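Local coordinates for protein nucleotide pyrophosphohydrolase (PDB 5IE9) that probably hydrolyses nucleoside triphosphates to the monophosphate and pyrophosphate as a manganese-binding MazG-family nucleotide pyrophosphohydrolase, at residues 8-13 against 73-78. Residues are numbered along the deposited sequence; the frame is centred on the assembly and turned at random.
Sequences DMQKEV and VMICMA
Ile75 is the bump here, and the hollow that takes it is framed by Met9, Gln10 and Val13 on helix 6-17. Its branch methyl goes in deepest: CG2 lies 3.7 Å from the CA of Gln10 and 3.6 Å from the CB of Val13, touching the helix surface itself. The other arm, CG1 and CD1, points away from the carbonyl carbon (chi1 -72°) and runs out beside Met9, whose CE comes within 4.3 Å of Ile75 CD1. Val13 returns the favour with a smaller bump. Its CG1, opposite the backbone N (chi1 169°), sits in the notch that Ile75 CG2 and the sulfur of Cys76 form, 3.8 Å from Cys76 SG. The axes of 8-13 and 73-78 make an angle of 85° and approach to 9.6 Å. In this all-helical MazG fold, helix 6-17 lies across helix 62-80, whose Val73 and Met77 pack instead on helix 27-49; Glu37 of helix 27-49 and Glu66 of helix 62-80 bind the manganese, about 13 Å from the side chain of Cys76. Gln10 forms the third wall: its CG rests 3.8 Å from Ile75 CG2, and the chain then extends until NE2 passes 3.9 Å from the CB of Ala78. The buried amide is satisfied beyond the helix pair, OE1 by the N of Leu85 and NE2 by the O of Ile83. Next to Met9 and Val13, His89 of the second subunit packs against both.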
loop_
_atom_site.group_PDB
_atom_site.type_symbol
_atom_site.label_atom_id
_atom_site.label_comp_id
_atom_site.label_asym_id
_atom_site.label_seq_id
_atom_site.Cartn_x
_atom_site.Cartn_y
_atom_site.Cartn_z
ATOM N N ASP C 8 -4.855 26.460 -5.260
ATOM C CA ASP C 8 -6.278 26.484 -5.626
ATOM C C ASP C 8 -6.950 25.108 -5.564
ATOM O O ASP C 8 -8.067 24.997 -5.056
ATOM C CB ASP C 8 -6.490 27.115 -7.007
ATOM C CG ASP C 8 -6.221 28.615 -7.023
ATOM O OD1 ASP C 8 -6.504 29.312 -6.020
ATOM O OD2 ASP C 8 -5.723 29.097 -8.062
ATOM N N MET C 9 -6.276 24.071 -6.074
ATOM C CA MET C 9 -6.783 22.688 -6.014
ATOM C C MET C 9 -7.030 22.265 -4.564
ATOM O O MET C 9 -8.023 21.599 -4.276
ATOM C CB MET C 9 -5.829 21.696 -6.688
ATOM C CG MET C 9 -5.190 22.182 -7.981
ATOM S SD MET C 9 -4.566 20.982 -9.183
ATOM C CE MET C 9 -4.046 19.580 -8.197
ATOM N N GLN C 10 -6.127 22.674 -3.667
ATOM C CA GLN C 10 -6.275 22.454 -2.226
ATOM C C GLN C 10 -7.446 23.250 -1.639
ATOM O O GLN C 10 -8.235 22.698 -0.869
ATOM C CB GLN C 10 -4.960 22.723 -1.473
ATOM C CG GLN C 10 -3.879 21.690 -1.761
ATOM C CD GLN C 10 -2.638 21.820 -0.901
ATOM O OE1 GLN C 10 -1.559 22.137 -1.399
ATOM N NE2 GLN C 10 -2.774 21.547 0.389
ATOM N N LYS C 11 -7.565 24.525 -2.027
ATOM C CA LYS C 11 -8.722 25.377 -1.673
ATOM C C LYS C 11 -10.059 24.793 -2.153
ATOM O O LYS C 11 -11.058 24.845 -1.434
ATOM C CB LYS C 11 -8.549 26.806 -2.221
ATOM C CG LYS C 11 -7.674 27.727 -1.379
ATOM C CD LYS C 11 -7.412 29.059 -2.078
ATOM N N GLU C 12 -10.051 24.237 -3.365
ATOM C CA GLU C 12 -11.220 23.628 -3.996
ATOM C C GLU C 12 -11.709 22.396 -3.226
ATOM O O GLU C 12 -12.919 22.194 -3.077
ATOM C CB GLU C 12 -10.880 23.254 -5.438
ATOM C CG GLU C 12 -12.070 22.960 -6.337
ATOM C CD GLU C 12 -11.684 22.755 -7.794
ATOM O OE1 GLU C 12 -10.549 23.108 -8.181
ATOM O OE2 GLU C 12 -12.531 22.248 -8.564
ATOM N N VAL C 13 -10.762 21.587 -2.739
ATOM C CA VAL C 13 -11.074 20.387 -1.954
ATOM C C VAL C 13 -11.521 20.789 -0.551
ATOM O O VAL C 13 -12.467 20.202 0.002
ATOM C CB VAL C 13 -9.899 19.388 -1.935
ATOM C CG1 VAL C 13 -10.108 18.276 -0.913
ATOM C CG2 VAL C 13 -9.705 18.782 -3.314
ATOM N N VAL C 73 -7.292 12.268 -1.981
ATOM C CA VAL C 73 -7.090 11.832 -0.596
ATOM C C VAL C 73 -5.812 12.473 -0.058
ATOM O O VAL C 73 -5.762 12.880 1.104
ATOM C CB VAL C 73 -7.064 10.285 -0.463
ATOM C CG1 VAL C 73 -6.888 9.844 0.988
ATOM C CG2 VAL C 73 -8.337 9.672 -1.024
ATOM N N MET C 74 -4.800 12.586 -0.917
ATOM C CA MET C 74 -3.571 13.291 -0.581
ATOM C C MET C 74 -3.829 14.740 -0.207
ATOM O O MET C 74 -3.313 15.209 0.810
ATOM C CB MET C 74 -2.583 13.220 -1.728
ATOM C CG MET C 74 -1.650 12.039 -1.619
ATOM S SD MET C 74 -0.650 11.876 -3.103
ATOM C CE MET C 74 -0.329 10.123 -2.976
ATOM N N ILE C 75 -4.636 15.431 -1.022
ATOM C CA ILE C 75 -4.996 16.823 -0.773
ATOM C C ILE C 75 -5.752 16.918 0.552
ATOM O O ILE C 75 -5.443 17.776 1.379
ATOM C CB ILE C 75 -5.765 17.460 -1.959
ATOM C CG1 ILE C 75 -4.812 17.686 -3.142
ATOM C CG2 ILE C 75 -6.373 18.795 -1.548
ATOM C CD1 ILE C 75 -5.480 17.958 -4.477
ATOM N N CYS C 76 -6.702 16.008 0.758
ATOM C CA CYS C 76 -7.412 15.879 2.032
ATOM C C CYS C 76 -6.451 15.739 3.214
ATOM O O CYS C 76 -6.551 16.496 4.181
ATOM C CB CYS C 76 -8.388 14.707 1.995
ATOM S SG CYS C 76 -9.833 15.024 0.973
ATOM N N MET C 77 -5.516 14.791 3.108
ATOM C CA MET C 77 -4.475 14.565 4.105
ATOM C C MET C 77 -3.724 15.874 4.391
ATOM O O MET C 77 -3.603 16.288 5.551
ATOM C CB MET C 77 -3.536 13.455 3.612
ATOM C CG MET C 77 -2.292 13.189 4.453
ATOM S SD MET C 77 -2.622 12.164 5.894
ATOM C CE MET C 77 -2.511 10.516 5.194
ATOM N N ALA C 78 -3.267 16.532 3.325
ATOM C CA ALA C 78 -2.470 17.746 3.425
ATOM C C ALA C 78 -3.250 18.908 4.047
ATOM O O ALA C 78 -2.707 19.651 4.868
ATOM C CB ALA C 78 -1.919 18.130 2.062
#